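Local coordinates for N-acetylneuraminic acid outer membrane channel protein NanC (Escherichia coli, PDB 2WJQ), which forms a monomeric, weakly anion-selective beta-barrel channel in the outer membrane that lets the sialic acid N-acetylneuraminic acid enter the bacterium, at residues S11-Y16 against L202-Y207; D66-V71 against L92-T97; E168-L173 against Y184-Y189. One frame throughout, in Å; residues are numbered along the deposited sequence.

Contact 1: S11-Y16 against L202-Y207. With LDA (lauryl dimethylamine-N-oxide), chain M.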
loop_
_atom_site.group_PDB
_atom_site.type_symbol
_atom_site.label_atom_id
_atom_site.label_comp_id
_atom_site.label_asym_id
_atom_site.label_seq_id
_atom_site.Cartn_x
_atom_site.Cartn_y
_atom_site.Cartn_z
ATOM N N SER A 11 -13.908 -8.062 -5.026
ATOM C CA SER A 11 -15.301 -8.414 -5.330
ATOM C C SER A 11 -15.950 -7.540 -6.420
ATOM O O SER A 11 -16.806 -8.011 -7.172
ATOM C CB SER A 11 -16.151 -8.308 -4.062
ATOM O OG SER A 11 -16.383 -6.927 -3.757
ATOM N N GLY A 12 -15.579 -6.268 -6.493
ATOM C CA GLY A 12 -16.204 -5.358 -7.470
ATOM C C GLY A 12 -15.647 -5.585 -8.853
ATOM O O GLY A 12 -16.382 -5.752 -9.816
ATOM N N SER A 13 -14.328 -5.645 -8.939
ATOM C CA SER A 13 -13.650 -5.881 -10.194
ATOM C C SER A 13 -13.570 -7.355 -10.613
ATOM O O SER A 13 -13.111 -7.645 -11.713
ATOM C CB SER A 13 -12.231 -5.302 -10.130
ATOM O OG SER A 13 -12.255 -3.968 -9.665
ATOM N N HIS A 14 -13.992 -8.275 -9.751
ATOM C CA HIS A 14 -13.926 -9.715 -10.053
ATOM C C HIS A 14 -12.522 -10.108 -10.497
ATOM O O HIS A 14 -12.335 -10.674 -11.571
ATOM C CB HIS A 14 -14.922 -10.110 -11.151
ATOM C CG HIS A 14 -16.355 -9.979 -10.752
ATOM N ND1 HIS A 14 -17.189 -11.072 -10.608
ATOM C CD2 HIS A 14 -17.110 -8.891 -10.481
ATOM C CE1 HIS A 14 -18.397 -10.658 -10.259
ATOM N NE2 HIS A 14 -18.371 -9.338 -10.162
ATOM N N ALA A 15 -11.530 -9.754 -9.689
ATOM C CA ALA A 15 -10.134 -9.936 -10.050
ATOM C C ALA A 15 -9.409 -10.650 -8.932
ATOM O O ALA A 15 -9.605 -10.319 -7.764
ATOM C CB ALA A 15 -9.468 -8.589 -10.291
ATOM N N TYR A 16 -8.580 -11.623 -9.302
ATOM C CA TYR A 16 -7.599 -12.205 -8.388
ATOM C C TYR A 16 -6.303 -11.434 -8.479
ATOM O O TYR A 16 -5.907 -11.001 -9.569
ATOM C CB TYR A 16 -7.304 -13.656 -8.742
ATOM C CG TYR A 16 -8.417 -14.584 -8.415
ATOM C CD1 TYR A 16 -8.701 -14.911 -7.102
ATOM C CD2 TYR A 16 -9.199 -15.137 -9.419
ATOM C CE1 TYR A 16 -9.728 -15.763 -6.797
ATOM C CE2 TYR A 16 -10.219 -16.005 -9.120
ATOM C CZ TYR A 16 -10.472 -16.313 -7.828
ATOM O OH TYR A 16 -11.488 -17.157 -7.544
ATOM N N LEU A 202 -18.290 0.482 -8.594
ATOM C CA LEU A 202 -18.706 -0.750 -7.913
ATOM C C LEU A 202 -17.998 -0.846 -6.563
ATOM O O LEU A 202 -16.799 -0.569 -6.445
ATOM C CB LEU A 202 -18.420 -1.976 -8.756
ATOM C CG LEU A 202 -19.092 -1.993 -10.135
ATOM C CD1 LEU A 202 -18.513 -3.120 -10.971
ATOM C CD2 LEU A 202 -20.603 -2.118 -10.049
ATOM N N SER A 203 -18.753 -1.246 -5.547
ATOM C CA SER A 203 -18.195 -1.464 -4.210
ATOM C C SER A 203 -17.047 -2.484 -4.319
ATOM O O SER A 203 -17.212 -3.524 -4.910
ATOM C CB SER A 203 -19.317 -1.956 -3.279
ATOM O OG SER A 203 -18.833 -2.103 -1.969
ATOM N N GLU A 204 -15.869 -2.159 -3.795
ATOM C CA GLU A 204 -14.691 -3.001 -3.960
ATOM C C GLU A 204 -14.238 -3.565 -2.601
ATOM O O GLU A 204 -13.501 -2.917 -1.864
ATOM C CB GLU A 204 -13.551 -2.193 -4.608
ATOM C CG GLU A 204 -12.314 -3.018 -5.040
ATOM C CD GLU A 204 -12.511 -3.726 -6.373
ATOM O OE1 GLU A 204 -11.663 -3.604 -7.273
ATOM O OE2 GLU A 204 -13.522 -4.431 -6.515
ATOM N N ASN A 205 -14.715 -4.757 -2.278
ATOM C CA ASN A 205 -14.290 -5.495 -1.083
ATOM C C ASN A 205 -13.122 -6.381 -1.482
ATOM O O ASN A 205 -13.137 -6.987 -2.544
ATOM C CB ASN A 205 -15.437 -6.357 -0.551
ATOM C CG ASN A 205 -16.626 -5.523 -0.087
ATOM O OD1 ASN A 205 -17.691 -5.521 -0.719
ATOM N ND2 ASN A 205 -16.454 -4.818 1.006
ATOM N N SER A 206 -12.093 -6.427 -0.662
ATOM C CA SER A 206 -10.893 -7.174 -0.995
ATOM C C SER A 206 -10.581 -8.137 0.152
ATOM O O SER A 206 -10.570 -7.744 1.317
ATOM C CB SER A 206 -9.743 -6.200 -1.267
ATOM O OG SER A 206 -8.493 -6.841 -1.376
ATOM N N TYR A 207 -10.381 -9.398 -0.190
ATOM C CA TYR A 207 -10.124 -10.437 0.793
ATOM C C TYR A 207 -8.791 -11.056 0.443
ATOM O O TYR A 207 -8.624 -11.549 -0.677
ATOM C CB TYR A 207 -11.226 -11.492 0.735
ATOM C CG TYR A 207 -12.621 -10.900 0.802
ATOM C CD1 TYR A 207 -13.339 -10.593 -0.365
ATOM C CD2 TYR A 207 -13.213 -10.614 2.027
ATOM C CE1 TYR A 207 -14.630 -10.032 -0.295
ATOM C CE2 TYR A 207 -14.496 -10.066 2.105
ATOM C CZ TYR A 207 -15.198 -9.774 0.953
ATOM O OH TYR A 207 -16.463 -9.221 1.051
HETATM N N1 LDA M . -7.495 -17.027 -12.534
HETATM O O1 LDA M . -7.107 -17.959 -13.277
HETATM C CM1 LDA M . -7.938 -15.911 -13.387
HETATM C CM2 LDA M . -8.673 -17.474 -11.774
HETATM C C1 LDA M . -6.431 -16.568 -11.635
HETATM C C2 LDA M . -5.936 -17.695 -10.717
HETATM C C3 LDA M . -4.930 -17.156 -9.695
HETATM C C4 LDA M . -5.443 -17.257 -8.258
HETATM C C5 LDA M . -4.583 -16.438 -7.295
HETATM C C6 LDA M . -4.758 -16.840 -5.827
HETATM C C7 LDA M . -5.815 -16.004 -5.114
HETATM C C8 LDA M . -6.017 -16.408 -3.655
HETATM C C9 LDA M . -7.290 -15.768 -3.111
HETATM C C10 LDA M . -7.391 -15.807 -1.590
HETATM C C11 LDA M . -8.812 -15.484 -1.145
HETATM C C12 LDA M . -8.851 -14.788 0.212
HETATM O O HOH W 1 -18.474 -5.941 -4.628
#
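Glu204 lays its carboxylate against the tight turn at Gly12 and Ser13, at the extracellular end of the seam where the first and last strands of this twelve-stranded antiparallel beta-barrel meet. CG stands opposite the Glu204 backbone N (chi1 -171°) and the chain then folds over at chi2 (80°), which brings the acid back to the turn. Its OE2 accepts from Ser13 N at 2.8 Å through the syn lone pair, and from Gly12 N in a weak, bent bond. On the other oxygen, Ser13 OG lies only 2.5 Å from Glu204 OE1, a doubtfully short hydrogen bond; Arg10 adds a long, weak ion pair there. The turn ends in a G1 beta bulge in which His14 and Ala15 together stand across from Arg10.

Ser11 makes a two-way link with Asn205. Its N-H points almost straight at Asn205 O (N to O 2.8 Å), while Ser11 OG takes the Asn205 N-H at 3.1 Å and lies alongside Asn205 CB. Ser11 CB comes up to the edge of the Tyr207 ring. Further along, Leu202 CD1 touches Gly12 O at 3.6 Å, and one water, 2.5 Å from Ser11 OG, donates to Ser203 O at 2.7 Å.

Contact 2: D66-V71 against L92-T97. With LDA (lauryl dimethylamine-N-oxide), chain N; OCT (N-octane), chain I; LDA (lauryl dimethylamine-N-oxide), chain O.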
loop_
_atom_site.group_PDB
_atom_site.type_symbol
_atom_site.label_atom_id
_atom_site.label_comp_id
_atom_site.label_asym_id
_atom_site.label_seq_id
_atom_site.Cartn_x
_atom_site.Cartn_y
_atom_site.Cartn_z
ATOM N N ASP A 66 14.010 10.625 18.574
ATOM C CA ASP A 66 14.305 10.215 19.961
ATOM C C ASP A 66 14.029 8.717 20.071
ATOM O O ASP A 66 13.940 8.045 19.047
ATOM C CB ASP A 66 13.514 11.041 20.990
ATOM C CG ASP A 66 12.003 10.772 20.976
ATOM O OD1 ASP A 66 11.280 11.508 21.692
ATOM O OD2 ASP A 66 11.523 9.843 20.298
ATOM N N ASP A 67 13.880 8.200 21.291
ATOM C CA ASP A 67 13.634 6.773 21.500
ATOM C C ASP A 67 12.330 6.270 20.855
ATOM O O ASP A 67 12.254 5.117 20.457
ATOM C CB ASP A 67 13.625 6.440 23.006
ATOM N N GLN A 68 11.323 7.132 20.738
ATOM C CA GLN A 68 9.984 6.706 20.289
ATOM C C GLN A 68 9.547 7.222 18.899
ATOM O O GLN A 68 8.643 6.648 18.275
ATOM C CB GLN A 68 8.960 7.160 21.338
ATOM C CG GLN A 68 9.163 6.508 22.696
ATOM C CD GLN A 68 8.127 6.945 23.712
ATOM O OE1 GLN A 68 6.962 7.176 23.372
ATOM N NE2 GLN A 68 8.537 7.048 24.969
ATOM N N TRP A 69 10.195 8.286 18.422
ATOM C CA TRP A 69 9.806 8.962 17.191
ATOM C C TRP A 69 10.857 8.770 16.087
ATOM O O TRP A 69 12.053 8.956 16.321
ATOM C CB TRP A 69 9.616 10.451 17.462
ATOM C CG TRP A 69 8.426 10.757 18.319
ATOM C CD1 TRP A 69 8.383 10.840 19.692
ATOM C CD2 TRP A 69 7.093 10.993 17.862
ATOM N NE1 TRP A 69 7.101 11.130 20.108
ATOM C CE2 TRP A 69 6.291 11.229 19.008
ATOM C CE3 TRP A 69 6.497 11.039 16.603
ATOM C CZ2 TRP A 69 4.934 11.506 18.920
ATOM C CZ3 TRP A 69 5.130 11.315 16.517
ATOM C CH2 TRP A 69 4.372 11.545 17.674
ATOM N N THR A 70 10.383 8.450 14.890
ATOM C CA THR A 70 11.235 8.243 13.717
ATOM C C THR A 70 10.598 8.873 12.511
ATOM O O THR A 70 9.392 8.719 12.297
ATOM C CB THR A 70 11.384 6.751 13.408
ATOM O OG1 THR A 70 11.835 6.097 14.592
ATOM C CG2 THR A 70 12.376 6.499 12.255
ATOM N N VAL A 71 11.403 9.569 11.716
ATOM C CA VAL A 71 10.955 10.089 10.432
ATOM C C VAL A 71 11.715 9.367 9.322
ATOM O O VAL A 71 12.935 9.235 9.382
ATOM C CB VAL A 71 11.202 11.591 10.295
ATOM C CG1 VAL A 71 10.611 12.124 8.928
ATOM C CG2 VAL A 71 10.590 12.344 11.446
ATOM N N LEU A 92 6.159 9.587 9.234
ATOM C CA LEU A 92 6.442 9.795 10.655
ATOM C C LEU A 92 5.871 8.627 11.451
ATOM O O LEU A 92 4.687 8.269 11.301
ATOM C CB LEU A 92 5.806 11.104 11.132
ATOM C CG LEU A 92 5.993 11.468 12.606
ATOM C CD1 LEU A 92 7.461 11.695 12.920
ATOM C CD2 LEU A 92 5.159 12.715 12.948
ATOM N N SER A 93 6.698 8.038 12.310
ATOM C CA SER A 93 6.284 6.891 13.108
ATOM C C SER A 93 6.508 7.138 14.589
ATOM O O SER A 93 7.524 7.739 14.986
ATOM C CB SER A 93 7.045 5.631 12.682
ATOM O OG SER A 93 6.706 5.321 11.342
ATOM N N TRP A 94 5.559 6.653 15.389
ATOM C CA TRP A 94 5.617 6.783 16.836
ATOM C C TRP A 94 5.420 5.422 17.484
ATOM O O TRP A 94 4.355 4.819 17.380
ATOM C CB TRP A 94 4.574 7.810 17.302
ATOM C CG TRP A 94 4.509 8.027 18.780
ATOM C CD1 TRP A 94 5.551 8.066 19.652
ATOM C CD2 TRP A 94 3.333 8.271 19.545
ATOM N NE1 TRP A 94 5.097 8.308 20.930
ATOM C CE2 TRP A 94 3.735 8.436 20.888
ATOM C CE3 TRP A 94 1.976 8.360 19.229
ATOM C CZ2 TRP A 94 2.822 8.683 21.919
ATOM C CZ3 TRP A 94 1.072 8.605 20.258
ATOM C CH2 TRP A 94 1.503 8.770 21.577
ATOM N N ASP A 95 6.469 4.920 18.119
ATOM C CA ASP A 95 6.372 3.702 18.913
ATOM C C ASP A 95 5.834 4.116 20.271
ATOM O O ASP A 95 6.602 4.328 21.186
ATOM C CB ASP A 95 7.746 3.030 19.079
ATOM C CG ASP A 95 8.211 2.354 17.810
ATOM O OD1 ASP A 95 9.312 2.698 17.318
ATOM O OD2 ASP A 95 7.463 1.502 17.273
ATOM N N ALA A 96 4.520 4.267 20.379
ATOM C CA ALA A 96 3.890 4.754 21.611
ATOM C C ALA A 96 4.173 3.845 22.823
ATOM O O ALA A 96 4.490 4.320 23.913
ATOM C CB ALA A 96 2.390 4.913 21.392
ATOM N N THR A 97 4.022 2.544 22.621
ATOM C CA THR A 97 4.428 1.548 23.600
ATOM C C THR A 97 5.191 0.433 22.885
ATOM O O THR A 97 5.320 0.438 21.656
ATOM C CB THR A 97 3.228 0.935 24.359
ATOM O OG1 THR A 97 2.381 0.225 23.449
ATOM C CG2 THR A 97 2.414 1.996 25.068
HETATM N N1 LDA N . 4.535 7.204 26.646
HETATM O O1 LDA N . 5.109 7.262 25.523
HETATM C CM1 LDA N . 4.954 5.964 27.324
HETATM C CM2 LDA N . 4.979 8.337 27.472
HETATM C C1 LDA N . 3.079 7.286 26.528
HETATM C C2 LDA N . 2.583 6.259 25.513
HETATM C C3 LDA N . 1.070 6.059 25.550
HETATM C C4 LDA N . 0.369 6.462 24.258
HETATM C C5 LDA N . -0.659 5.434 23.775
HETATM C C6 LDA N . -2.049 6.032 23.557
HETATM C C7 LDA N . -2.280 6.731 22.219
HETATM C C8 LDA N . -2.537 8.226 22.402
HETATM C C9 LDA N . -3.548 8.837 21.446
HETATM C C10 LDA N . -3.227 10.283 21.070
HETATM C C11 LDA N . -4.280 11.296 21.510
HETATM C C12 LDA N . -4.335 12.465 20.534
HETATM C C1 OCT I . 6.470 16.928 14.152
HETATM C C2 OCT I . 7.560 15.935 14.563
HETATM C C3 OCT I . 7.588 15.730 16.088
HETATM C C4 OCT I . 8.723 14.787 16.508
HETATM C C5 OCT I . 8.859 14.639 18.034
HETATM C C6 OCT I . 10.183 15.236 18.548
HETATM C C7 OCT I . 10.910 14.302 19.521
HETATM C C8 OCT I . 12.056 15.028 20.245
HETATM N N1 LDA O . 4.622 11.929 25.239
HETATM O O1 LDA O . 4.850 10.747 24.869
HETATM C CM1 LDA O . 4.234 11.904 26.664
HETATM C CM2 LDA O . 5.859 12.724 25.129
HETATM C C1 LDA O . 3.525 12.553 24.498
HETATM C C2 LDA O . 3.630 12.277 23.002
HETATM C C3 LDA O . 2.727 13.203 22.183
HETATM C C4 LDA O . 1.482 12.545 21.581
HETATM C C5 LDA O . 1.302 12.968 20.124
HETATM C C6 LDA O . -0.092 12.693 19.575
HETATM C C7 LDA O . -0.214 13.221 18.145
HETATM C C8 LDA O . -0.643 12.139 17.152
HETATM C C9 LDA O . 0.438 11.091 16.888
HETATM C C10 LDA O . 0.859 10.989 15.413
HETATM C C11 LDA O . 1.375 9.591 15.081
HETATM C C12 LDA O . 2.358 9.578 13.915
HETATM O O HOH W 2 9.506 5.345 15.779
HETATM O O HOH W 3 6.536 9.712 23.204
HETATM O O HOH W 4 8.734 6.273 9.984
#
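Trp69 and Trp94 lie flat on each other across the periplasmic end of the beta hairpin made by strands 69-80 and 83-95, as an antiparallel non-hydrogen-bonded pair in the barrel wall. The stack is offset: the six-membered ring of Trp69 covers the five-membered ring of Trp94, centroids 4.0 Å apart and planes at 8°. Trp94 CB adds a CH-pi contact over that same Trp69 ring. An n-octane runs over the far side of Trp69, and Ala96 CB sits above the centre of the Trp94 ring, 3.7 Å from its plane. Such tryptophans at a membrane boundary are familiar in outer-membrane barrels.

Next to the stack, Gln68 lies beside Trp94, pointing the same way with amide and indole planes nearly parallel, 8° apart. The single indole N-H is shared between Gln68 OE1, 3.3 Å from Trp94 NE1, and a water that donates to Gln68 OE1 at 2.6 Å. Leu92 packs beside the stack, its CD2 against Trp69 CZ3 and its CD1 on Val71 CG2.

Further out, the backbones are held by the mutual bonds of Thr70 with Ser93 and by Asp95 N to Gln68 O. On the face of Thr70 and Ser93, a second water lies 2.7 Å from Thr70 OG1, within hydrogen-bonding distance of Gln68 O and Asp95 OD1; Asp95 OD2 bonds to Asn101. Just before Trp69, Asp66 forms an Asx turn, extended to an Asx motif: its OD2 accepts from Gln68 N above the carboxylate plane and from Trp69 N nearly along its C-O axis, both at 2.8 Å.

Contact 3: E168-L173 against Y184-Y189. With OCT (N-octane), chain H; OCT (N-octane), chain G.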
loop_
_atom_site.group_PDB
_atom_site.type_symbol
_atom_site.label_atom_id
_atom_site.label_comp_id
_atom_site.label_asym_id
_atom_site.label_seq_id
_atom_site.Cartn_x
_atom_site.Cartn_y
_atom_site.Cartn_z
ATOM N N GLU A 168 -8.976 3.891 0.959
ATOM C CA GLU A 168 -8.777 2.483 1.209
ATOM C C GLU A 168 -8.632 2.295 2.720
ATOM O O GLU A 168 -8.025 3.121 3.423
ATOM C CB GLU A 168 -7.530 1.930 0.515
ATOM C CG GLU A 168 -7.493 2.097 -1.022
ATOM C CD GLU A 168 -6.195 1.563 -1.668
ATOM O OE1 GLU A 168 -5.431 0.869 -0.973
ATOM O OE2 GLU A 168 -5.960 1.805 -2.879
ATOM N N ASN A 169 -9.202 1.206 3.213
ATOM C CA ASN A 169 -9.004 0.796 4.590
ATOM C C ASN A 169 -8.690 -0.682 4.605
ATOM O O ASN A 169 -9.502 -1.486 4.135
ATOM C CB ASN A 169 -10.239 1.093 5.410
ATOM C CG ASN A 169 -10.330 2.521 5.784
ATOM O OD1 ASN A 169 -9.746 2.954 6.790
ATOM N ND2 ASN A 169 -11.063 3.292 4.981
ATOM N N ALA A 170 -7.504 -1.007 5.127
ATOM C CA ALA A 170 -6.971 -2.349 5.196
ATOM C C ALA A 170 -6.859 -2.803 6.654
ATOM O O ALA A 170 -6.309 -2.078 7.511
ATOM C CB ALA A 170 -5.579 -2.414 4.515
ATOM N N PHE A 171 -7.330 -4.023 6.917
ATOM C CA PHE A 171 -7.331 -4.614 8.248
ATOM C C PHE A 171 -6.628 -5.954 8.151
ATOM O O PHE A 171 -7.048 -6.832 7.386
ATOM C CB PHE A 171 -8.758 -4.807 8.751
ATOM C CG PHE A 171 -9.559 -3.554 8.745
ATOM C CD1 PHE A 171 -10.338 -3.227 7.656
ATOM C CD2 PHE A 171 -9.486 -2.668 9.805
ATOM C CE1 PHE A 171 -11.074 -2.055 7.630
ATOM C CE2 PHE A 171 -10.208 -1.480 9.783
ATOM C CZ PHE A 171 -11.005 -1.181 8.678
ATOM N N VAL A 172 -5.534 -6.087 8.890
ATOM C CA VAL A 172 -4.677 -7.254 8.829
ATOM C C VAL A 172 -4.572 -7.922 10.198
ATOM O O VAL A 172 -4.225 -7.274 11.190
ATOM C CB VAL A 172 -3.267 -6.885 8.334
ATOM C CG1 VAL A 172 -2.425 -8.142 8.168
ATOM C CG2 VAL A 172 -3.326 -6.112 6.990
ATOM N N LEU A 173 -4.850 -9.220 10.250
ATOM C CA LEU A 173 -4.599 -10.022 11.448
ATOM C C LEU A 173 -3.425 -10.969 11.165
ATOM O O LEU A 173 -3.516 -11.826 10.298
ATOM C CB LEU A 173 -5.848 -10.828 11.847
ATOM C CG LEU A 173 -5.718 -11.666 13.123
ATOM C CD1 LEU A 173 -5.504 -10.768 14.328
ATOM C CD2 LEU A 173 -6.926 -12.587 13.324
ATOM N N TYR A 184 -1.100 -14.555 7.682
ATOM C CA TYR A 184 -2.025 -13.497 7.969
ATOM C C TYR A 184 -3.242 -13.533 7.067
ATOM O O TYR A 184 -3.191 -14.069 5.955
ATOM C CB TYR A 184 -1.342 -12.141 7.879
ATOM C CG TYR A 184 -0.804 -11.766 6.513
ATOM C CD1 TYR A 184 0.512 -12.080 6.143
ATOM C CD2 TYR A 184 -1.596 -11.075 5.603
ATOM C CE1 TYR A 184 1.006 -11.734 4.921
ATOM C CE2 TYR A 184 -1.107 -10.714 4.370
ATOM C CZ TYR A 184 0.201 -11.044 4.033
ATOM O OH TYR A 184 0.689 -10.679 2.807
ATOM N N ILE A 185 -4.318 -12.930 7.565
ATOM C CA ILE A 185 -5.525 -12.710 6.791
ATOM C C ILE A 185 -5.821 -11.216 6.785
ATOM O O ILE A 185 -5.426 -10.475 7.692
ATOM C CB ILE A 185 -6.723 -13.540 7.307
ATOM C CG1 ILE A 185 -7.217 -13.011 8.655
ATOM C CG2 ILE A 185 -6.328 -15.025 7.383
ATOM C CD1 ILE A 185 -8.270 -13.875 9.322
ATOM N N GLU A 186 -6.530 -10.783 5.754
ATOM C CA GLU A 186 -6.717 -9.366 5.535
ATOM C C GLU A 186 -8.035 -9.081 4.835
ATOM O O GLU A 186 -8.454 -9.826 3.939
ATOM C CB GLU A 186 -5.514 -8.827 4.746
ATOM C CG GLU A 186 -5.678 -7.444 4.175
ATOM C CD GLU A 186 -4.442 -6.964 3.409
ATOM O OE1 GLU A 186 -4.520 -5.882 2.781
ATOM O OE2 GLU A 186 -3.396 -7.656 3.444
ATOM N N TYR A 187 -8.700 -8.025 5.283
ATOM C CA TYR A 187 -9.868 -7.485 4.600
ATOM C C TYR A 187 -9.563 -6.041 4.268
ATOM O O TYR A 187 -9.087 -5.294 5.147
ATOM C CB TYR A 187 -11.131 -7.562 5.484
ATOM C CG TYR A 187 -12.243 -6.740 4.907
ATOM C CD1 TYR A 187 -12.951 -7.194 3.803
ATOM C CD2 TYR A 187 -12.544 -5.485 5.415
ATOM C CE1 TYR A 187 -13.938 -6.431 3.227
ATOM C CE2 TYR A 187 -13.525 -4.700 4.835
ATOM C CZ TYR A 187 -14.223 -5.183 3.742
ATOM O OH TYR A 187 -15.194 -4.414 3.156
ATOM N N ASP A 188 -9.835 -5.641 3.017
ATOM C CA ASP A 188 -9.752 -4.231 2.621
ATOM C C ASP A 188 -11.077 -3.739 2.036
ATOM O O ASP A 188 -11.772 -4.477 1.333
ATOM C CB ASP A 188 -8.648 -3.975 1.599
ATOM C CG ASP A 188 -7.437 -4.807 1.839
ATOM O OD1 ASP A 188 -6.700 -4.483 2.798
ATOM O OD2 ASP A 188 -7.236 -5.781 1.076
ATOM N N TYR A 189 -11.448 -2.519 2.375
ATOM C CA TYR A 189 -12.512 -1.842 1.650
ATOM C C TYR A 189 -11.836 -0.741 0.830
ATOM O O TYR A 189 -11.179 0.138 1.359
ATOM C CB TYR A 189 -13.611 -1.299 2.565
ATOM C CG TYR A 189 -14.711 -0.646 1.776
ATOM C CD1 TYR A 189 -14.963 0.721 1.867
ATOM C CD2 TYR A 189 -15.443 -1.389 0.854
ATOM C CE1 TYR A 189 -15.956 1.323 1.080
ATOM C CE2 TYR A 189 -16.431 -0.806 0.087
ATOM C CZ TYR A 189 -16.683 0.537 0.202
ATOM O OH TYR A 189 -17.671 1.063 -0.597
HETATM C C1 OCT H . -14.505 -3.009 10.155
HETATM C C2 OCT H . -14.534 -3.443 8.683
HETATM C C3 OCT H . -15.913 -3.229 8.030
HETATM C C4 OCT H . -15.851 -2.216 6.868
HETATM C C5 OCT H . -17.251 -1.785 6.397
HETATM C C6 OCT H . -17.478 -1.983 4.886
HETATM C C7 OCT H . -18.509 -3.096 4.607
HETATM C C8 OCT H . -19.514 -2.693 3.519
HETATM C C1 OCT G . -15.156 -7.538 7.611
HETATM C C2 OCT G . -15.854 -8.115 6.375
HETATM C C3 OCT G . -16.893 -7.144 5.786
HETATM C C4 OCT G . -17.689 -7.828 4.674
HETATM C C5 OCT G . -18.546 -6.846 3.864
HETATM C C6 OCT G . -19.112 -7.526 2.601
HETATM C C7 OCT G . -20.641 -7.415 2.491
HETATM C C8 OCT G . -21.247 -8.703 1.919
HETATM O O HOH W 5 -12.117 2.768 2.441
#
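Phe171 and Tyr187 lie side by side and point the same way, and Phe171 CD1 comes to the edge of the Tyr187 ring, 3.9 Å from Tyr187 CD2. An n-octane rests over one face of the Phe171 ring, towards its rim, while Tyr187 O lies at the ring's edge, 3.5 Å from Phe171 CD1. A second octane covers one face of Tyr187, with its C2 above the ring centre. Trp146 of the next strand also meets the Phe171 ring, their planes parallel. The two rings end up side by side despite different first torsions, chi1 167° for Tyr187 and -56° for Phe171.

These rings belong to the outer, alkane-covered side of a beta hairpin in the transmembrane barrel, strands 165-175 and 181-189. Three hydrogen-bonded pairs, Asn169 with Tyr189, Phe171 with Tyr187 and Leu173 with Ile185, hold it together through mutual backbone bonds, such as Phe171 N to Tyr187 O at 2.8 Å.

Residues on the opposite face alternate with these. Val172 CG2 packs on the extended Glu186 chain, 3.8 Å from its CD, and Val172 CG1 touches Tyr184 CD2, whose hydroxyl bonds to Asp4. Glu186 OE1 and Asp188 OD1 are 2.6 Å apart, so one of the acids probably carries a proton, although Arg208 bridges both and Ser206 OG bonds to Asp188 OD2.

In the fold
From the N terminus, strand 2-10 runs to the extracellular turn that leads into strand 15-25, and contact 1 ties that turn to residues 202-207, almost at the other end of the chain, so its loop spans nearly the whole barrel. Contacts 2 and 3 both lie within that loop, one after the other. Contact 2 closes the hairpin of strands 69-80 and 83-95 near the periplasmic rim, on the opposite side of the chain's centre from contact 1. Contact 3 closes the later hairpin of 165-175 and 181-189. It adjoins contact 1 because strands 181-189 and 199-214 are neighbours, whereas contact 2 stands about 23 Å from contact 1 and 15 Å from contact 3, nearest atoms.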